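PDB 4YWO: mercuric reductase from Metallosphaera sedula, which is thought to reduce toxic mercuric ion to elemental mercury with electrons from NADPH, passed through its bound FAD. Local coordinates for residues A186-Q191 against V344-P349; G181-A186 against L209-E214; N350-G355 against E408-M413. All blocks are in the same frame, centred on the assembly; numbering follows the deposited sequence. Where two conformers were deposited one is given.

Interaction 1. Residues A186-Q191 against V344-P349. With FAD (flavin-adenine dinucleotide), chain B.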
# COMPACT_ATOMS: atom_id res chain seq x y z
N ALA A 186 4.88 21.22 8.71
CA ALA A 186 5.53 22.13 7.79
C ALA A 186 5.76 21.60 6.40
O ALA A 186 5.58 22.31 5.40
CB ALA A 186 6.88 22.57 8.37
N LEU A 187 6.22 20.38 6.32
CA LEU A 187 6.44 19.71 5.03
C LEU A 187 5.13 19.59 4.23
O LEU A 187 5.14 19.86 3.01
CB LEU A 187 7.17 18.36 5.16
CG LEU A 187 8.48 18.38 5.88
CD1 LEU A 187 8.98 16.91 5.90
CD2 LEU A 187 9.51 19.26 5.35
N GLU A 188 4.12 19.11 4.86
CA GLU A 188 2.85 18.97 4.17
C GLU A 188 2.27 20.29 3.65
O GLU A 188 1.91 20.42 2.55
CB GLU A 188 1.84 18.25 5.05
CG GLU A 188 2.14 16.74 5.25
CD GLU A 188 1.09 16.00 6.08
OE1 GLU A 188 0.12 16.69 6.55
OE2 GLU A 188 1.22 14.72 6.32
N PHE A 189 2.23 21.31 4.54
CA PHE A 189 1.69 22.61 4.06
C PHE A 189 2.59 23.25 3.07
O PHE A 189 2.13 23.96 2.16
CB PHE A 189 1.41 23.56 5.29
CG PHE A 189 0.16 23.20 6.03
CD1 PHE A 189 -1.07 23.58 5.49
CD2 PHE A 189 0.17 22.63 7.29
CE1 PHE A 189 -2.24 23.23 6.05
CE2 PHE A 189 -1.08 22.35 7.93
CZ PHE A 189 -2.28 22.61 7.24
N ALA A 190 3.92 23.16 3.22
CA ALA A 190 4.80 23.72 2.22
C ALA A 190 4.60 23.09 0.86
O ALA A 190 4.54 23.81 -0.17
CB ALA A 190 6.25 23.64 2.60
N GLN A 191 4.48 21.78 0.76
CA GLN A 191 4.23 21.17 -0.50
C GLN A 191 2.84 21.55 -1.04
O GLN A 191 2.71 21.86 -2.18
CB GLN A 191 4.34 19.65 -0.42
CG GLN A 191 4.02 19.03 -1.77
CD GLN A 191 4.35 17.51 -1.78
OE1 GLN A 191 3.37 16.72 -1.73
NE2 GLN A 191 5.50 17.21 -2.28
N VAL A 344 3.22 8.77 9.26
CA VAL A 344 3.39 9.06 7.85
C VAL A 344 3.26 10.55 7.66
O VAL A 344 2.42 11.26 8.29
CB VAL A 344 2.30 8.36 6.93
CG1 VAL A 344 2.34 8.79 5.48
CG2 VAL A 344 2.41 6.85 7.04
N ILE A 345 4.13 11.03 6.83
CA ILE A 345 4.08 12.40 6.23
C ILE A 345 3.56 12.25 4.86
O ILE A 345 4.17 11.60 3.98
CB ILE A 345 5.47 13.06 6.31
CG1 ILE A 345 5.96 13.17 7.70
CG2 ILE A 345 5.38 14.47 5.69
CD1 ILE A 345 7.38 13.66 7.88
N PHE A 346 2.41 12.83 4.53
CA PHE A 346 1.67 12.58 3.30
C PHE A 346 2.03 13.58 2.17
O PHE A 346 1.22 13.85 1.32
CB PHE A 346 0.18 12.61 3.57
CG PHE A 346 -0.35 11.42 4.34
CD1 PHE A 346 -0.71 10.24 3.63
CD2 PHE A 346 -0.56 11.43 5.69
CE1 PHE A 346 -1.17 9.12 4.32
CE2 PHE A 346 -1.08 10.30 6.33
CZ PHE A 346 -1.42 9.18 5.61
N THR A 347 3.28 14.09 2.16
CA THR A 347 3.80 14.60 0.97
C THR A 347 3.79 13.52 -0.15
O THR A 347 3.60 12.39 0.12
CB THR A 347 5.24 15.07 1.17
OG1 THR A 347 6.04 14.05 1.82
CG2 THR A 347 5.31 16.33 2.09
N GLN A 348 4.07 13.97 -1.34
CA GLN A 348 4.34 13.07 -2.47
C GLN A 348 5.79 13.28 -2.81
O GLN A 348 6.24 14.40 -3.21
CB GLN A 348 3.53 13.47 -3.66
CG GLN A 348 3.85 12.54 -4.87
CD GLN A 348 3.01 12.81 -6.03
OE1 GLN A 348 2.73 14.00 -6.36
NE2 GLN A 348 2.57 11.73 -6.75
N PRO A 349 6.64 12.26 -2.77
CA PRO A 349 6.36 10.90 -2.21
C PRO A 349 6.19 10.97 -0.71
O PRO A 349 6.59 11.97 -0.08
CB PRO A 349 7.57 10.11 -2.58
CG PRO A 349 8.70 11.11 -2.51
CD PRO A 349 8.07 12.37 -3.13
PA FAD B . -8.84 16.34 20.03
O1A FAD B . -9.56 15.69 18.87
O2A FAD B . -8.38 17.77 19.91
O5B FAD B . -9.77 16.21 21.33
C5B FAD B . -10.05 17.35 22.14
C4B FAD B . -11.53 17.70 22.03
O4B FAD B . -12.10 17.79 23.34
C3B FAD B . -11.73 19.04 21.34
O3B FAD B . -12.51 18.87 20.15
C2B FAD B . -12.47 19.92 22.33
O2B FAD B . -13.73 20.32 21.78
C1B FAD B . -12.69 19.08 23.57
N9A FAD B . -12.03 19.72 24.74
C8A FAD B . -10.74 20.13 24.79
N7A FAD B . -10.45 20.68 25.99
C5A FAD B . -11.57 20.62 26.74
C6A FAD B . -11.96 21.03 28.11
N6A FAD B . -11.06 21.62 28.95
N1A FAD B . -13.23 20.79 28.51
C2A FAD B . -14.12 20.21 27.69
N3A FAD B . -13.84 19.82 26.43
C4A FAD B . -12.60 19.99 25.91
N1 FAD B . -2.92 12.44 12.58
C2 FAD B . -2.86 11.35 11.77
O2 FAD B . -2.82 10.22 12.30
N3 FAD B . -2.83 11.44 10.43
C4 FAD B . -2.87 12.61 9.79
O4 FAD B . -2.84 12.66 8.54
C4X FAD B . -2.94 13.85 10.60
N5 FAD B . -2.98 15.08 10.03
C5X FAD B . -3.05 16.19 10.79
C6 FAD B . -3.09 17.44 10.18
C7 FAD B . -3.15 18.60 10.96
C7M FAD B . -3.20 19.95 10.29
C8 FAD B . -3.18 18.49 12.44
C8M FAD B . -3.25 19.74 13.28
C9 FAD B . -3.14 17.25 13.05
C9A FAD B . -3.07 16.10 12.28
N10 FAD B . -3.03 14.83 12.89
C10 FAD B . -2.97 13.69 12.07
C1' FAD B . -3.06 14.70 14.35
C2' FAD B . -4.46 14.28 14.80
O2' FAD B . -5.42 15.17 14.23
C3' FAD B . -4.57 14.31 16.32
O3' FAD B . -3.50 13.55 16.89
C4' FAD B . -5.91 13.73 16.77
O4' FAD B . -6.97 14.60 16.36
C5' FAD B . -5.95 13.57 18.29
O5' FAD B . -7.30 13.57 18.73
P FAD B . -7.65 13.83 20.28
O1P FAD B . -9.08 13.40 20.52
O2P FAD B . -6.54 13.24 21.12
O3P FAD B . -7.57 15.43 20.40
O HOH W 1 1.05 15.14 -1.33
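E188 and Q191, one helical turn apart, reach the same partner loop along different first torsions: Q191 sends CG away from its backbone N (chi1 178°), whereas E188 keeps CG beside its N and opposite the carbonyl carbon (chi1 -71°). Both chains then run out extended. OE2 of E188 accepts F346 N at 2.9 Å in an almost straight bond (176°), met on the anti side of the carboxylate and somewhat out of its plane. The other oxygen, OE1, forms a salt bridge with K62, an FAD-binding residue. The Q191 amide pairs in both directions with the backbone of one residue. Its OE1 takes Q348 N at 2.9 Å, in the carbonyl plane and on a lone pair, while NE2 donates to Q348 O at 3.1 Å; together these fix which way round the amide lies.

Helix 184-194 belongs to the Rossmann-type NADPH-binding domain, and 344-349 leads off the edge strand of the dimerisation domain's antiparallel sheet, so these bonds join two domains beside the flavin. F346 lays its ring over V344 CG1 and brings CE2 to 3.7 Å from O4 of FAD. An apolar contact adds to them where L187 CD1 meets I345 CD1 at 4.1 Å. The methyl T347 CG2 lies against the backbone carbonyl L187 O at 3.7 Å. T347 OG1 bonds to P349 O at 2.9 Å, spanning the cis peptide before P349.

Interaction 2. Residues G181-A186 against L209-E214. With FAD (flavin-adenine dinucleotide), chain B.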
# COMPACT_ATOMS: atom_id res chain seq x y z
N GLY A 181 9.00 26.38 11.14
CA GLY A 181 9.00 25.00 11.58
C GLY A 181 9.46 24.06 10.51
O GLY A 181 9.53 24.40 9.36
N GLY A 182 9.78 22.83 10.86
CA GLY A 182 10.38 21.90 9.91
C GLY A 182 10.11 20.42 10.20
O GLY A 182 10.91 19.57 9.81
N ARG A 183 8.96 20.10 10.79
CA ARG A 183 8.56 18.72 10.96
C ARG A 183 7.39 18.41 9.99
O ARG A 183 7.18 19.11 9.00
CB ARG A 183 8.24 18.43 12.44
CG ARG A 183 9.44 18.68 13.36
CD ARG A 183 9.26 18.15 14.78
NE ARG A 183 10.25 18.76 15.69
CZ ARG A 183 11.31 18.14 16.24
NH1 ARG A 183 11.58 16.87 16.05
NH2 ARG A 183 12.12 18.85 17.03
N ALA A 184 6.58 17.41 10.30
CA ALA A 184 5.60 16.87 9.33
C ALA A 184 4.68 17.93 8.79
O ALA A 184 4.42 18.00 7.60
CB ALA A 184 4.74 15.81 9.98
N LEU A 185 4.08 18.74 9.67
CA LEU A 185 3.04 19.68 9.21
C LEU A 185 3.66 20.74 8.38
O LEU A 185 3.10 21.16 7.35
CB LEU A 185 2.27 20.34 10.33
CG LEU A 185 1.38 19.31 11.07
CD1 LEU A 185 0.39 20.09 11.99
CD2 LEU A 185 0.59 18.27 10.26
N ALA A 186 4.88 21.22 8.71
CA ALA A 186 5.53 22.13 7.79
C ALA A 186 5.76 21.60 6.40
O ALA A 186 5.58 22.31 5.40
CB ALA A 186 6.88 22.57 8.37
N LEU A 209 15.71 19.23 8.41
CA LEU A 209 14.28 18.96 8.55
C LEU A 209 14.05 17.65 9.28
O LEU A 209 14.89 16.73 9.19
CB LEU A 209 13.72 18.88 7.19
CG LEU A 209 13.78 20.15 6.28
CD1 LEU A 209 13.25 19.87 4.92
CD2 LEU A 209 13.04 21.33 6.91
N ILE A 210 12.88 17.49 9.90
CA ILE A 210 12.50 16.29 10.60
C ILE A 210 13.64 15.60 11.31
O ILE A 210 14.02 14.43 11.12
CB ILE A 210 11.69 15.26 9.70
CG1 ILE A 210 12.44 14.91 8.46
CG2 ILE A 210 10.30 15.80 9.40
CD1 ILE A 210 11.71 13.85 7.57
N PRO A 211 14.22 16.32 12.30
CA PRO A 211 15.47 15.78 12.89
C PRO A 211 15.30 14.63 13.80
O PRO A 211 16.26 14.00 14.16
CB PRO A 211 15.97 17.03 13.72
CG PRO A 211 14.75 17.77 14.02
CD PRO A 211 13.93 17.69 12.76
N ASP A 212 14.09 14.25 14.15
CA ASP A 212 13.90 13.01 14.90
C ASP A 212 13.59 11.76 14.02
O ASP A 212 13.38 10.69 14.57
CB ASP A 212 12.82 13.23 15.90
CG ASP A 212 13.27 14.27 17.02
OD1 ASP A 212 14.51 14.44 17.22
OD2 ASP A 212 12.44 14.90 17.68
N TRP A 213 13.61 11.93 12.75
CA TRP A 213 13.55 10.81 11.79
C TRP A 213 14.93 10.29 11.46
O TRP A 213 15.98 10.87 11.86
CB TRP A 213 12.83 11.29 10.52
CG TRP A 213 11.37 11.52 10.66
CD1 TRP A 213 10.76 12.37 11.52
CD2 TRP A 213 10.33 10.82 9.96
NE1 TRP A 213 9.38 12.22 11.41
CE2 TRP A 213 9.11 11.32 10.40
CE3 TRP A 213 10.32 9.90 8.93
CZ2 TRP A 213 7.87 10.81 9.91
CZ3 TRP A 213 9.03 9.39 8.47
CH2 TRP A 213 7.90 9.89 8.93
N GLU A 214 14.98 9.15 10.75
CA GLU A 214 16.31 8.60 10.27
C GLU A 214 16.99 9.71 9.44
O GLU A 214 16.41 10.48 8.69
CB GLU A 214 16.12 7.38 9.38
CG GLU A 214 15.64 6.17 10.17
CD GLU A 214 16.71 5.44 10.93
OE1 GLU A 214 17.84 5.94 10.98
OE2 GLU A 214 16.43 4.37 11.50
PA FAD B . -8.84 16.34 20.03
O1A FAD B . -9.56 15.69 18.87
O2A FAD B . -8.38 17.77 19.91
O5B FAD B . -9.77 16.21 21.33
C5B FAD B . -10.05 17.35 22.14
C4B FAD B . -11.53 17.70 22.03
O4B FAD B . -12.10 17.79 23.34
C3B FAD B . -11.73 19.04 21.34
O3B FAD B . -12.51 18.87 20.15
C2B FAD B . -12.47 19.92 22.33
O2B FAD B . -13.73 20.32 21.78
C1B FAD B . -12.69 19.08 23.57
N9A FAD B . -12.03 19.72 24.74
C8A FAD B . -10.74 20.13 24.79
N7A FAD B . -10.45 20.68 25.99
C5A FAD B . -11.57 20.62 26.74
C6A FAD B . -11.96 21.03 28.11
N6A FAD B . -11.06 21.62 28.95
N1A FAD B . -13.23 20.79 28.51
C2A FAD B . -14.12 20.21 27.69
N3A FAD B . -13.84 19.82 26.43
C4A FAD B . -12.60 19.99 25.91
N1 FAD B . -2.92 12.44 12.58
C2 FAD B . -2.86 11.35 11.77
O2 FAD B . -2.82 10.22 12.30
N3 FAD B . -2.83 11.44 10.43
C4 FAD B . -2.87 12.61 9.79
O4 FAD B . -2.84 12.66 8.54
C4X FAD B . -2.94 13.85 10.60
N5 FAD B . -2.98 15.08 10.03
C5X FAD B . -3.05 16.19 10.79
C6 FAD B . -3.09 17.44 10.18
C7 FAD B . -3.15 18.60 10.96
C7M FAD B . -3.20 19.95 10.29
C8 FAD B . -3.18 18.49 12.44
C8M FAD B . -3.25 19.74 13.28
C9 FAD B . -3.14 17.25 13.05
C9A FAD B . -3.07 16.10 12.28
N10 FAD B . -3.03 14.83 12.89
C10 FAD B . -2.97 13.69 12.07
C1' FAD B . -3.06 14.70 14.35
C2' FAD B . -4.46 14.28 14.80
O2' FAD B . -5.42 15.17 14.23
C3' FAD B . -4.57 14.31 16.32
O3' FAD B . -3.50 13.55 16.89
C4' FAD B . -5.91 13.73 16.77
O4' FAD B . -6.97 14.60 16.36
C5' FAD B . -5.95 13.57 18.29
O5' FAD B . -7.30 13.57 18.73
P FAD B . -7.65 13.83 20.28
O1P FAD B . -9.08 13.40 20.52
O2P FAD B . -6.54 13.24 21.12
O3P FAD B . -7.57 15.43 20.40
O HOH W 2 11.13 15.34 13.60
O HOH W 3 7.52 14.77 12.35
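G182 opens the contact through its backbone: its carbonyl O accepts I210 N at 2.9 Å, with the N-H pointing nearly straight at it (176°). With no side chain here, L209 can bring CD2 to 4.0 Å from G182 CA, and the two backbones pass close together.

The next residue, R183, occupies the N-cap position of helix 184-194. Its CA packs against I210 CG2 at 3.7 Å, and its side chain leaves beside the backbone N and runs extended from CG to NE, which carries the guanidinium across the ring of P211. The proline lies over one face of that group, while D212 comes to its edge, where OD2 forms a salt bridge with NH1 at 2.7 Å. As a hydrogen bond this is weak, for the N-H is badly aimed (128°). The guanidinium and carboxylate planes are turned 44° apart. A water linking NH1 to D212 N adds a second path. R183 was modelled in two conformers, so this outer part of the contact is less certain than the backbone bond.

Residues 181-183 join strand 176-180 to helix 184-194, the start of a beta-alpha-beta crossover in the Rossmann-type domain; in this family such a connection lies at the NADPH site. Segment 209-214 follows the crossover's second strand, 199-203, and contains a type I beta turn from I210 to W213.

At A184 the link becomes indirect, a water lying 3.3 Å from W213 NE1 and only weakly bonded to A184 N. The indole itself carries I210 CD1 on one face. L185 turns to the flavin, its CD2 lying 3.8 Å from C6 of FAD.

Interaction 3. Residues N350-G355 against E408-M413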
# COMPACT_ATOMS: atom_id res chain seq x y z
N ASN A 350 5.59 9.94 -0.16
CA ASN A 350 5.35 9.82 1.28
C ASN A 350 6.65 9.51 2.06
O ASN A 350 7.64 8.95 1.51
CB ASN A 350 4.42 8.70 1.62
CG ASN A 350 3.01 8.73 1.07
OD1 ASN A 350 2.37 7.66 1.01
ND2 ASN A 350 2.51 9.86 0.60
N LEU A 351 6.66 9.92 3.33
CA LEU A 351 7.71 9.45 4.28
C LEU A 351 6.96 8.67 5.29
O LEU A 351 5.91 9.14 5.82
CB LEU A 351 8.45 10.60 4.97
CG LEU A 351 9.19 11.57 3.99
CD1 LEU A 351 8.28 12.70 3.69
CD2 LEU A 351 10.51 12.03 4.60
N ALA A 352 7.46 7.49 5.68
CA ALA A 352 6.72 6.68 6.65
C ALA A 352 7.69 6.03 7.63
O ALA A 352 8.83 5.71 7.25
CB ALA A 352 6.02 5.59 5.92
N ARG A 353 7.26 5.79 8.83
CA ARG A 353 8.10 5.12 9.81
C ARG A 353 7.24 4.34 10.81
O ARG A 353 6.06 4.62 11.03
CB ARG A 353 8.88 6.18 10.57
CG ARG A 353 8.07 7.14 11.37
CD ARG A 353 8.85 8.18 12.14
NE ARG A 353 9.59 7.58 13.20
CZ ARG A 353 10.51 8.27 13.91
NH1 ARG A 353 10.70 9.56 13.62
NH2 ARG A 353 11.21 7.66 14.83
N VAL A 354 7.84 3.26 11.31
CA VAL A 354 7.23 2.54 12.45
C VAL A 354 8.37 1.91 13.25
O VAL A 354 9.35 1.45 12.67
CB VAL A 354 6.20 1.48 11.96
CG1 VAL A 354 6.76 0.48 10.98
CG2 VAL A 354 5.46 0.81 13.12
N GLY A 355 8.28 1.92 14.58
CA GLY A 355 9.27 1.22 15.41
C GLY A 355 10.51 2.17 15.60
O GLY A 355 10.51 3.41 15.46
N GLU A 408 6.75 6.38 -3.28
CA GLU A 408 5.38 6.61 -3.73
C GLU A 408 4.42 5.69 -2.94
O GLU A 408 4.52 4.46 -3.00
CB GLU A 408 5.25 6.23 -5.23
CG GLU A 408 4.10 6.92 -5.88
CD GLU A 408 4.31 8.47 -5.93
OE1 GLU A 408 3.27 9.05 -5.73
OE2 GLU A 408 5.48 9.08 -6.05
N ASN A 409 3.46 6.28 -2.25
CA ASN A 409 2.43 5.59 -1.53
C ASN A 409 2.98 4.61 -0.50
O ASN A 409 2.32 3.66 -0.15
CB ASN A 409 1.53 4.82 -2.47
CG ASN A 409 0.77 5.71 -3.43
OD1 ASN A 409 0.62 5.32 -4.64
ND2 ASN A 409 0.24 6.80 -2.96
N VAL A 410 4.18 4.91 0.08
CA VAL A 410 4.68 4.01 1.14
C VAL A 410 3.76 4.01 2.36
O VAL A 410 3.88 3.14 3.20
CB VAL A 410 6.17 4.22 1.43
CG1 VAL A 410 7.06 3.89 0.25
CG2 VAL A 410 6.49 5.61 1.98
N ALA A 411 2.90 5.01 2.51
CA ALA A 411 1.93 4.94 3.57
C ALA A 411 1.09 3.65 3.56
O ALA A 411 0.70 3.18 4.64
CB ALA A 411 0.97 6.09 3.47
N GLU A 412 0.93 3.04 2.39
CA GLU A 412 0.06 1.87 2.19
C GLU A 412 0.75 0.60 2.61
O GLU A 412 0.06 -0.41 2.77
CB GLU A 412 -0.48 1.78 0.76
CG GLU A 412 -1.37 2.95 0.36
CD GLU A 412 -2.69 3.09 1.18
OE1 GLU A 412 -2.96 2.09 1.91
OE2 GLU A 412 -3.34 4.19 1.21
N MET A 413 2.08 0.58 2.65
CA MET A 413 2.85 -0.59 3.06
C MET A 413 3.30 -0.54 4.52
O MET A 413 3.75 -1.55 5.06
CB MET A 413 4.10 -0.81 2.22
CG MET A 413 5.26 0.08 2.57
SD MET A 413 6.58 -0.20 1.32
CE MET A 413 7.98 0.61 2.08
O HOH W 4 -0.19 7.40 0.25
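The side-chain oxygen of N350 is gripped twice. A411 N donates to OD1 at 3.1 Å, in the carbonyl plane and on a lone pair, with an N-H angle of 159°, and a water donates to the same atom at 2.7 Å. That water also accepts from N409 ND2, so it ties the asparagine to the start of the loop as well. V410 N lies near OD1 too, but its angle is too poor for a bond. The methyl A411 CB sits only 3.2 Å from N350 OD1, a close methyl-to-oxygen contact.

This is a strand-to-loop contact inside the dimerisation domain. Strand 350-355 runs within the antiparallel sheet, between strands 343-345 and 399-407, and segment 408-413 is the connection by which strand 399-407 passes into helix 414-422. The sheet thus meets the turn that follows its own neighbouring strand, and an asparagine at the beginning of one strand satisfies a backbone N-H in that turn.

The other end of the amide, ND2, is held by T347 O and a bound glycerol, which helps to fix its rotation. Beyond the loop lies the second subunit: the carboxylate of E412 accepts I440 N and A441 N of that subunit, and N409 packs on its counterpart N409 there.

The apolar part of the contact belongs to V410. It has CG1 opposite its carbonyl carbon (chi1 -63°), which leaves CG2 between the backbone N and that carbon, and this second methyl meets N350 CB at 3.7 Å and, further along the strand, A352 CB at 4.0 Å.

Overall arrangement
Interactions 1 and 2 share helix 184-194 and A186, and both touch FAD, but differ in depth and chemistry. The buried interaction 1 joins two domains by side-chain-to-backbone bonds, whereas interaction 2 stays within the NADPH-binding domain and grades from a buried backbone bond to a solvent-side ion pair. Interaction 3, also buried, lies wholly in the dimerisation domain and combines an asparagine oxygen with the packing of a valine methyl. The three are connected: I345 CD1 packs on W213 CZ2, I345 N probably bonds to L351 O between adjacent strands, and D212 O probably accepts R353 NH1. Interactions 1 and 3 reach the second subunit; no other protein chain touches interaction 2.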